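Local coordinates for HmuY protein (Prevotella intermedia, PDB 6R2H) that probably binds heme as a hemophore-like protein of the HmuY family, here in its heme-free form, and so would take part in heme acquisition, at residues 8-18 with 26-37; 105-114 with 125-135. One frame throughout, in Å; residues are numbered along the deposited sequence.

From the N terminus, strand 6-11 runs along one border of the nine-stranded antiparallel sheet; the chain then leaves it for the smaller four-stranded sheet. Contact 1 (8-18 with 26-37) closes first, round the hairpin of strands 17-21 and 28-32; it pairs strand 28-32 with strand 17-21 and packs Phe28 against Phe8 and Thr10 of strand 6-11. Contact 2 (105-114 with 125-135) follows in series, neither nested in contact 1 nor crossing it, and closes the loop through helix 119-122 by pairing two neighbouring strands of the large sheet. Their centres lie about 14 Å apart, yet they touch: Tyr15 packs on Val113, Asp16 on Val114, and Glu33 on Val128, tying the ends of the hairpin to the large sheet.

Contact 1 of 2, residues 8-18 with 26-37; sequences FETLMPGYDSW and GKFEQQAELGKR
Phe8 directs the edge of its ring at the face of Phe28 in an offset edge-to-face pair, centroids 5.3 Å apart and planes at 73°. Its CG lies anti to the backbone N (chi1 176°), which swings the ring toward Phe28, while Phe185 of strand 181-190 meets it in a pair of nearly parallel rings. Thr10 comes at the far end of the same Phe28 ring from the opposite direction, OG1 3.2 Å from CZ. Pro13 then slides past the amide of Gln30, its CB 3.7 Å from OE1. A type I turn from Gly14 to Ser17 brings the chain into the antiparallel hairpin of strands 17-21 and 28-32, part of the four-stranded sheet. Asp16 O takes the N-H of Glu33, while its CB packs against NH2 of Arg37. Ser17 faces Ala32 as a non-hydrogen-bonded pair, the CA atoms 4.0 Å apart. The next pair, Trp18 with Gln31, is hydrogen-bonded, with N-H...O bonds in both directions. The indole lies alongside Glu33, its plane turned 71° from the carboxylate; NE1 donates to OE1 at 2.8 Å, on its anti side but tilted out of the carboxylate plane. Gly35 N donates to the other oxygen, OE2.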
loop_
_atom_site.group_PDB
_atom_site.type_symbol
_atom_site.label_atom_id
_atom_site.label_comp_id
_atom_site.label_asym_id
_atom_site.label_seq_id
_atom_site.Cartn_x
_atom_site.Cartn_y
_atom_site.Cartn_z
ATOM N N PHE A 8 -13.531 -5.524 0.494
ATOM C CA PHE A 8 -12.344 -6.235 0.072
ATOM C C PHE A 8 -11.596 -6.726 1.307
ATOM O O PHE A 8 -11.428 -5.981 2.278
ATOM C CB PHE A 8 -11.410 -5.333 -0.735
ATOM C CG PHE A 8 -10.113 -6.017 -1.098
ATOM C CD1 PHE A 8 -9.075 -6.106 -0.178
ATOM C CD2 PHE A 8 -9.938 -6.603 -2.342
ATOM C CE1 PHE A 8 -7.896 -6.766 -0.487
ATOM C CE2 PHE A 8 -8.752 -7.255 -2.652
ATOM C CZ PHE A 8 -7.741 -7.352 -1.720
ATOM N N GLU A 9 -11.121 -7.977 1.236
ATOM C CA GLU A 9 -10.325 -8.556 2.308
ATOM C C GLU A 9 -9.458 -9.691 1.778
ATOM O O GLU A 9 -9.866 -10.423 0.877
ATOM C CB GLU A 9 -11.198 -9.022 3.471
ATOM C CG GLU A 9 -12.139 -10.171 3.170
ATOM C CD GLU A 9 -12.877 -10.588 4.430
ATOM O OE1 GLU A 9 -13.475 -9.696 5.090
ATOM O OE2 GLU A 9 -12.818 -11.787 4.782
ATOM N N THR A 10 -8.253 -9.795 2.352
ATOM C CA THR A 10 -7.306 -10.847 2.025
ATOM C C THR A 10 -6.182 -10.856 3.058
ATOM O O THR A 10 -5.867 -9.823 3.647
ATOM C CB THR A 10 -6.743 -10.681 0.607
ATOM O OG1 THR A 10 -6.210 -11.947 0.212
ATOM C CG2 THR A 10 -5.680 -9.611 0.495
ATOM N N LEU A 11 -5.590 -12.035 3.266
ATOM C CA LEU A 11 -4.357 -12.145 4.025
ATOM C C LEU A 11 -3.212 -11.731 3.110
ATOM O O LEU A 11 -3.219 -12.049 1.922
ATOM C CB LEU A 11 -4.187 -13.591 4.497
ATOM C CG LEU A 11 -5.220 -14.072 5.516
ATOM C CD1 LEU A 11 -4.962 -15.512 5.929
ATOM C CD2 LEU A 11 -5.241 -13.171 6.741
ATOM N N MET A 12 -2.239 -11.008 3.660
ATOM C CA MET A 12 -1.171 -10.469 2.831
ATOM C C MET A 12 -0.086 -11.521 2.571
ATOM O O MET A 12 0.180 -12.390 3.401
ATOM C CB MET A 12 -0.550 -9.222 3.473
ATOM C CG MET A 12 -1.428 -7.985 3.347
ATOM S SD MET A 12 -1.828 -7.527 1.640
ATOM C CE MET A 12 -0.317 -6.691 1.139
ATOM N N PRO A 13 0.566 -11.477 1.389
ATOM C CA PRO A 13 1.813 -12.215 1.163
ATOM C C PRO A 13 3.021 -11.565 1.839
ATOM O O PRO A 13 2.880 -10.587 2.564
ATOM C CB PRO A 13 1.969 -12.153 -0.368
ATOM C CG PRO A 13 1.269 -10.869 -0.777
ATOM C CD PRO A 13 0.117 -10.732 0.200
ATOM N N GLY A 14 4.211 -12.125 1.595
ATOM C CA GLY A 14 5.416 -11.744 2.315
ATOM C C GLY A 14 6.024 -10.457 1.769
ATOM O O GLY A 14 5.527 -9.902 0.790
ATOM N N TYR A 15 7.131 -10.028 2.391
ATOM C CA TYR A 15 7.827 -8.785 2.082
ATOM C C TYR A 15 8.240 -8.660 0.614
ATOM O O TYR A 15 8.618 -7.576 0.160
ATOM C CB TYR A 15 9.016 -8.607 3.025
ATOM C CG TYR A 15 8.598 -7.970 4.322
ATOM C CD1 TYR A 15 8.066 -8.734 5.346
ATOM C CD2 TYR A 15 8.684 -6.594 4.503
ATOM C CE1 TYR A 15 7.648 -8.141 6.529
ATOM C CE2 TYR A 15 8.274 -5.991 5.683
ATOM C CZ TYR A 15 7.751 -6.769 6.700
ATOM O OH TYR A 15 7.345 -6.185 7.868
ATOM N N ASP A 16 8.168 -9.757 -0.137
ATOM C CA ASP A 16 8.679 -9.675 -1.500
ATOM C C ASP A 16 7.535 -9.514 -2.499
ATOM O O ASP A 16 7.777 -9.493 -3.704
ATOM C CB ASP A 16 9.669 -10.801 -1.833
ATOM C CG ASP A 16 9.041 -12.178 -1.815
ATOM O OD1 ASP A 16 8.048 -12.364 -1.077
ATOM O OD2 ASP A 16 9.555 -13.052 -2.535
ATOM N N SER A 17 6.301 -9.360 -2.001
ATOM C CA SER A 17 5.149 -9.418 -2.888
ATOM C C SER A 17 4.167 -8.276 -2.643
ATOM O O SER A 17 4.160 -7.639 -1.594
ATOM C CB SER A 17 4.460 -10.744 -2.815
ATOM O OG SER A 17 5.398 -11.806 -2.812
ATOM N N TRP A 18 3.346 -8.059 -3.672
ATOM C CA TRP A 18 2.324 -7.036 -3.755
ATOM C C TRP A 18 0.976 -7.710 -4.000
ATOM O O TRP A 18 0.906 -8.791 -4.576
ATOM C CB TRP A 18 2.637 -6.103 -4.930
ATOM C CG TRP A 18 3.725 -5.101 -4.708
ATOM C CD1 TRP A 18 5.062 -5.266 -4.935
ATOM C CD2 TRP A 18 3.563 -3.751 -4.228
ATOM N NE1 TRP A 18 5.745 -4.113 -4.630
ATOM C CE2 TRP A 18 4.853 -3.168 -4.193
ATOM C CE3 TRP A 18 2.463 -2.986 -3.808
ATOM C CZ2 TRP A 18 5.063 -1.859 -3.765
ATOM C CZ3 TRP A 18 2.673 -1.689 -3.392
ATOM C CH2 TRP A 18 3.958 -1.136 -3.367
ATOM N N GLY A 26 -13.446 -5.587 -7.925
ATOM C CA GLY A 26 -13.212 -6.157 -6.610
ATOM C C GLY A 26 -12.209 -7.307 -6.635
ATOM O O GLY A 26 -11.955 -7.921 -5.595
ATOM N N LYS A 27 -11.642 -7.568 -7.825
ATOM C CA LYS A 27 -10.690 -8.648 -8.039
ATOM C C LYS A 27 -9.287 -8.151 -7.696
ATOM O O LYS A 27 -9.029 -6.945 -7.733
ATOM C CB LYS A 27 -10.715 -9.132 -9.495
ATOM C CG LYS A 27 -11.913 -9.972 -9.918
ATOM C CD LYS A 27 -11.954 -10.252 -11.417
ATOM C CE LYS A 27 -11.878 -11.726 -11.764
ATOM N NZ LYS A 27 -10.928 -11.992 -12.875
ATOM N N PHE A 28 -8.388 -9.089 -7.362
ATOM C CA PHE A 28 -6.996 -8.730 -7.167
ATOM C C PHE A 28 -6.062 -9.808 -7.713
ATOM O O PHE A 28 -6.460 -10.950 -7.930
ATOM C CB PHE A 28 -6.725 -8.353 -5.712
ATOM C CG PHE A 28 -6.499 -9.507 -4.775
ATOM C CD1 PHE A 28 -7.565 -10.171 -4.191
ATOM C CD2 PHE A 28 -5.209 -9.910 -4.456
ATOM C CE1 PHE A 28 -7.339 -11.218 -3.303
ATOM C CE2 PHE A 28 -4.983 -10.951 -3.566
ATOM C CZ PHE A 28 -6.049 -11.608 -2.995
ATOM N N GLU A 29 -4.809 -9.407 -7.939
ATOM C CA GLU A 29 -3.762 -10.305 -8.382
ATOM C C GLU A 29 -2.557 -10.111 -7.462
ATOM O O GLU A 29 -2.277 -9.001 -7.021
ATOM C CB GLU A 29 -3.388 -9.975 -9.831
ATOM C CG GLU A 29 -4.198 -10.695 -10.890
ATOM C CD GLU A 29 -3.860 -10.200 -12.289
ATOM O OE1 GLU A 29 -4.754 -9.633 -12.931
ATOM O OE2 GLU A 29 -2.700 -10.380 -12.734
ATOM N N GLN A 30 -1.841 -11.202 -7.185
ATOM C CA GLN A 30 -0.612 -11.141 -6.415
ATOM C C GLN A 30 0.575 -11.141 -7.376
ATOM O O GLN A 30 0.531 -11.827 -8.387
ATOM C CB GLN A 30 -0.577 -12.345 -5.477
ATOM C CG GLN A 30 0.830 -12.855 -5.192
ATOM C CD GLN A 30 0.893 -13.647 -3.914
ATOM O OE1 GLN A 30 -0.049 -13.655 -3.118
ATOM N NE2 GLN A 30 2.010 -14.331 -3.721
ATOM N N GLN A 31 1.634 -10.393 -7.049
ATOM C CA GLN A 31 2.841 -10.401 -7.864
ATOM C C GLN A 31 4.044 -9.955 -7.030
ATOM O O GLN A 31 3.890 -9.114 -6.159
ATOM C CB GLN A 31 2.621 -9.503 -9.084
ATOM C CG GLN A 31 3.726 -9.576 -10.122
ATOM C CD GLN A 31 3.408 -8.692 -11.303
ATOM O OE1 GLN A 31 3.679 -7.492 -11.301
ATOM N NE2 GLN A 31 2.821 -9.276 -12.335
ATOM N N ALA A 32 5.233 -10.508 -7.304
ATOM C CA ALA A 32 6.456 -10.132 -6.595
ATOM C C ALA A 32 6.861 -8.719 -6.989
ATOM O O ALA A 32 6.576 -8.301 -8.106
ATOM C CB ALA A 32 7.582 -11.092 -6.917
ATOM N N GLU A 33 7.515 -8.005 -6.066
ATOM C CA GLU A 33 8.285 -6.825 -6.427
ATOM C C GLU A 33 9.291 -7.211 -7.509
ATOM O O GLU A 33 10.046 -8.175 -7.345
ATOM C CB GLU A 33 9.068 -6.291 -5.224
ATOM C CG GLU A 33 9.983 -5.122 -5.578
ATOM C CD GLU A 33 9.274 -3.971 -6.280
ATOM O OE1 GLU A 33 8.237 -3.492 -5.756
ATOM O OE2 GLU A 33 9.740 -3.568 -7.361
ATOM N N LEU A 34 9.318 -6.434 -8.595
ATOM C CA LEU A 34 10.073 -6.834 -9.769
ATOM C C LEU A 34 11.367 -6.048 -9.869
ATOM O O LEU A 34 12.260 -6.443 -10.613
ATOM C CB LEU A 34 9.215 -6.656 -11.026
ATOM C CG LEU A 34 8.063 -7.655 -11.163
ATOM C CD1 LEU A 34 7.296 -7.437 -12.458
ATOM C CD2 LEU A 34 8.558 -9.093 -11.058
ATOM N N GLY A 35 11.451 -4.955 -9.103
ATOM C CA GLY A 35 12.541 -3.993 -9.182
ATOM C C GLY A 35 13.865 -4.576 -8.697
ATOM O O GLY A 35 13.886 -5.578 -7.981
ATOM N N LYS A 36 14.961 -3.943 -9.142
ATOM C CA LYS A 36 16.289 -4.343 -8.721
ATOM C C LYS A 36 16.407 -4.149 -7.211
ATOM O O LYS A 36 15.805 -3.235 -6.635
ATOM C CB LYS A 36 17.376 -3.631 -9.531
ATOM C CG LYS A 36 17.544 -2.135 -9.294
ATOM C CD LYS A 36 18.755 -1.556 -10.004
ATOM C CE LYS A 36 18.671 -0.059 -10.236
ATOM N NZ LYS A 36 18.969 0.303 -11.644
ATOM N N ARG A 37 17.155 -5.057 -6.573
ATOM C CA ARG A 37 17.325 -5.011 -5.129
ATOM C C ARG A 37 18.757 -4.629 -4.765
ATOM O O ARG A 37 19.713 -5.010 -5.442
ATOM C CB ARG A 37 16.987 -6.361 -4.497
ATOM C CG ARG A 37 15.850 -7.081 -5.196
ATOM C CD ARG A 37 15.658 -8.413 -4.537
ATOM N NE ARG A 37 14.264 -8.803 -4.555
ATOM C CZ ARG A 37 13.846 -9.913 -3.983
ATOM N NH1 ARG A 37 14.736 -10.701 -3.396
ATOM N NH2 ARG A 37 12.562 -10.237 -3.998
#

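Contact 2 of 2, residues 105-114 with 125-135; sequences VADAPADIVV and LGMVKTMLNGE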
loop_
_atom_site.group_PDB
_atom_site.type_symbol
_atom_site.label_atom_id
_atom_site.label_comp_id
_atom_site.label_asym_id
_atom_site.label_seq_id
_atom_site.Cartn_x
_atom_site.Cartn_y
_atom_site.Cartn_z
ATOM N N VAL A 105 -2.762 13.914 -2.655
ATOM C CA VAL A 105 -1.338 13.600 -2.686
ATOM C C VAL A 105 -1.043 12.538 -3.743
ATOM O O VAL A 105 -1.653 11.473 -3.706
ATOM C CB VAL A 105 -0.827 13.142 -1.307
ATOM C CG1 VAL A 105 0.688 12.973 -1.333
ATOM C CG2 VAL A 105 -1.266 14.075 -0.184
ATOM N N ALA A 106 -0.092 12.824 -4.652
ATOM C CA ALA A 106 0.356 11.881 -5.674
ATOM C C ALA A 106 1.392 10.912 -5.095
ATOM O O ALA A 106 1.960 11.173 -4.037
ATOM C CB ALA A 106 0.929 12.632 -6.858
ATOM N N ASP A 107 1.629 9.797 -5.801
ATOM C CA ASP A 107 2.682 8.856 -5.433
ATOM C C ASP A 107 4.045 9.515 -5.638
ATOM O O ASP A 107 4.216 10.316 -6.550
ATOM C CB ASP A 107 2.586 7.543 -6.218
ATOM C CG ASP A 107 1.347 6.713 -5.920
ATOM O OD1 ASP A 107 0.371 7.288 -5.393
ATOM O OD2 ASP A 107 1.355 5.505 -6.260
ATOM N N ALA A 108 5.007 9.162 -4.781
ATOM C CA ALA A 108 6.347 9.728 -4.832
ATOM C C ALA A 108 7.376 8.615 -4.631
ATOM O O ALA A 108 7.031 7.567 -4.088
ATOM C CB ALA A 108 6.478 10.801 -3.783
ATOM N N PRO A 109 8.632 8.783 -5.111
ATOM C CA PRO A 109 9.671 7.761 -4.945
ATOM C C PRO A 109 9.872 7.385 -3.483
ATOM O O PRO A 109 9.844 8.246 -2.612
ATOM C CB PRO A 109 10.928 8.428 -5.512
ATOM C CG PRO A 109 10.381 9.416 -6.531
ATOM C CD PRO A 109 9.105 9.936 -5.900
ATOM N N ALA A 110 10.021 6.080 -3.232
ATOM C CA ALA A 110 10.190 5.533 -1.895
ATOM C C ALA A 110 10.850 4.161 -2.004
ATOM O O ALA A 110 10.694 3.470 -3.009
ATOM C CB ALA A 110 8.863 5.457 -1.163
ATOM N N ASP A 111 11.597 3.790 -0.962
ATOM C CA ASP A 111 12.177 2.460 -0.871
ATOM C C ASP A 111 11.261 1.593 -0.018
ATOM O O ASP A 111 10.699 2.077 0.963
ATOM C CB ASP A 111 13.565 2.502 -0.231
ATOM C CG ASP A 111 14.589 3.316 -1.003
ATOM O OD1 ASP A 111 14.386 3.498 -2.212
ATOM O OD2 ASP A 111 15.592 3.750 -0.389
ATOM N N ILE A 112 11.110 0.324 -0.413
ATOM C CA ILE A 112 10.377 -0.653 0.374
ATOM C C ILE A 112 11.346 -1.756 0.799
ATOM O O ILE A 112 12.404 -1.938 0.191
ATOM C CB ILE A 112 9.158 -1.225 -0.390
ATOM C CG1 ILE A 112 9.573 -1.932 -1.687
ATOM C CG2 ILE A 112 8.070 -0.171 -0.618
ATOM C CD1 ILE A 112 8.564 -2.962 -2.176
ATOM N N VAL A 113 10.953 -2.499 1.838
ATOM C CA VAL A 113 11.702 -3.655 2.290
ATOM C C VAL A 113 11.164 -4.903 1.602
ATOM O O VAL A 113 10.016 -5.267 1.839
ATOM C CB VAL A 113 11.619 -3.795 3.823
ATOM C CG1 VAL A 113 12.360 -5.028 4.326
ATOM C CG2 VAL A 113 12.166 -2.550 4.497
ATOM N N VAL A 114 12.021 -5.570 0.805
ATOM C CA VAL A 114 11.637 -6.787 0.094
ATOM C C VAL A 114 12.167 -8.050 0.774
ATOM O O VAL A 114 11.634 -9.130 0.533
ATOM C CB VAL A 114 11.972 -6.776 -1.413
ATOM C CG1 VAL A 114 11.126 -5.771 -2.174
ATOM C CG2 VAL A 114 13.450 -6.563 -1.683
ATOM N N LEU A 125 19.347 -5.483 5.005
ATOM C CA LEU A 125 18.024 -5.475 4.403
ATOM C C LEU A 125 18.148 -5.380 2.885
ATOM O O LEU A 125 18.948 -4.578 2.383
ATOM C CB LEU A 125 17.253 -4.255 4.921
ATOM C CG LEU A 125 16.780 -4.323 6.369
ATOM C CD1 LEU A 125 16.361 -2.940 6.846
ATOM C CD2 LEU A 125 15.621 -5.300 6.515
ATOM N N GLY A 126 17.317 -6.178 2.194
ATOM C CA GLY A 126 17.028 -5.990 0.782
ATOM C C GLY A 126 15.963 -4.916 0.586
ATOM O O GLY A 126 14.836 -5.051 1.063
ATOM N N MET A 127 16.345 -3.855 -0.134
ATOM C CA MET A 127 15.521 -2.683 -0.376
ATOM C C MET A 127 15.294 -2.542 -1.876
ATOM O O MET A 127 16.208 -2.820 -2.653
ATOM C CB MET A 127 16.298 -1.441 0.067
ATOM C CG MET A 127 16.653 -1.436 1.539
ATOM S SD MET A 127 15.238 -0.940 2.544
ATOM C CE MET A 127 14.799 -2.549 3.193
ATOM N N VAL A 128 14.115 -2.049 -2.280
ATOM C CA VAL A 128 13.863 -1.731 -3.682
ATOM C C VAL A 128 13.293 -0.317 -3.769
ATOM O O VAL A 128 12.403 0.049 -2.996
ATOM C CB VAL A 128 12.935 -2.771 -4.346
ATOM C CG1 VAL A 128 12.527 -2.403 -5.763
ATOM C CG2 VAL A 128 13.551 -4.153 -4.330
ATOM N N LYS A 129 13.847 0.469 -4.699
ATOM C CA LYS A 129 13.351 1.814 -4.965
ATOM C C LYS A 129 12.127 1.723 -5.875
ATOM O O LYS A 129 12.223 1.245 -7.004
ATOM C CB LYS A 129 14.428 2.734 -5.558
ATOM C CG LYS A 129 14.043 4.205 -5.550
ATOM C CD LYS A 129 15.081 5.131 -6.109
ATOM C CE LYS A 129 14.475 6.465 -6.487
ATOM N NZ LYS A 129 15.231 7.130 -7.578
ATOM N N THR A 130 10.978 2.173 -5.356
ATOM C CA THR A 130 9.717 2.112 -6.079
ATOM C C THR A 130 8.947 3.426 -5.906
ATOM O O THR A 130 9.559 4.471 -5.694
ATOM C CB THR A 130 8.924 0.873 -5.655
ATOM O OG1 THR A 130 7.789 0.816 -6.529
ATOM C CG2 THR A 130 8.526 0.914 -4.192
ATOM N N MET A 131 7.612 3.365 -6.019
ATOM C CA MET A 131 6.737 4.511 -5.819
ATOM C C MET A 131 5.708 4.147 -4.754
ATOM O O MET A 131 5.112 3.078 -4.824
ATOM C CB MET A 131 5.988 4.847 -7.111
ATOM C CG MET A 131 6.873 5.382 -8.223
ATOM S SD MET A 131 7.429 7.067 -7.906
ATOM C CE MET A 131 6.069 8.036 -8.550
ATOM N N LEU A 132 5.506 5.025 -3.765
ATOM C CA LEU A 132 4.454 4.801 -2.782
ATOM C C LEU A 132 3.618 6.063 -2.673
ATOM O O LEU A 132 4.100 7.143 -2.999
ATOM C CB LEU A 132 5.062 4.494 -1.410
ATOM C CG LEU A 132 5.750 3.147 -1.218
ATOM C CD1 LEU A 132 6.033 2.930 0.262
ATOM C CD2 LEU A 132 4.926 1.988 -1.765
ATOM N N ASN A 133 2.384 5.908 -2.180
ATOM C CA ASN A 133 1.530 7.045 -1.878
ATOM C C ASN A 133 1.536 7.279 -0.372
ATOM O O ASN A 133 1.028 6.449 0.389
ATOM C CB ASN A 133 0.084 6.843 -2.329
ATOM C CG ASN A 133 -0.722 8.115 -2.185
ATOM O OD1 ASN A 133 -1.137 8.482 -1.083
ATOM N ND2 ASN A 133 -0.938 8.795 -3.300
ATOM N N GLY A 134 2.092 8.430 0.029
ATOM C CA GLY A 134 2.334 8.737 1.428
ATOM C C GLY A 134 1.039 8.883 2.224
ATOM O O GLY A 134 0.966 8.462 3.380
ATOM N N GLU A 135 0.020 9.489 1.593
ATOM C CA GLU A 135 -1.260 9.746 2.235
ATOM C C GLU A 135 -1.972 8.426 2.513
ATOM O O GLU A 135 -2.377 8.164 3.641
ATOM C CB GLU A 135 -2.109 10.684 1.370
ATOM C CG GLU A 135 -3.299 11.299 2.081
ATOM C CD GLU A 135 -3.012 12.386 3.102
ATOM O OE1 GLU A 135 -1.839 12.543 3.488
ATOM O OE2 GLU A 135 -3.980 13.040 3.532
HETATM O O HOH W 1 3.210 9.931 -1.940
#
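Asn133 crosses Asp107 at about a right angle, its amide plane turned 71° from the carboxylate. With CG anti to the backbone N (chi1 -172°), its ND2 reaches two acceptors: Asp107 OD1 at 2.9 Å, in the amide plane, and Val105 O at 2.8 Å, approached from above the carbonyl plane. Asp107 OD2 goes to Thr80 N, so the carboxylate also ties in strand 77-80. A water donates to Ala106 O and Leu132 O and accepts from Gly134 N, linking the two segments beside the Ala108-Leu132 pair. Met131 lies alongside Pro109 and points the same way, SD 3.9 Å from CD. On the face bearing Ala110, Ile112 and Leu132, side chains interleave: Ile112 CG2 sits 3.8 Å from both Thr130 CG2 and Leu132 CD1, and Ala110 CB rests on Leu132 CG. Further along, Val114 CG2 meets Val128 CG2 at 3.6 Å. Asp111 leans on the aliphatic start of Lys129, OD1 3.4 Å from CG, but its salt bridge, through OD2, goes to Arg40 on strand 37-42. Backbone bonds pair Ala108, Ala110 and Ile112 with Leu132, Thr130 and Val128 in both directions, the ladder of two neighbouring antiparallel strands in the large beta sheet of this HmuY-family fold.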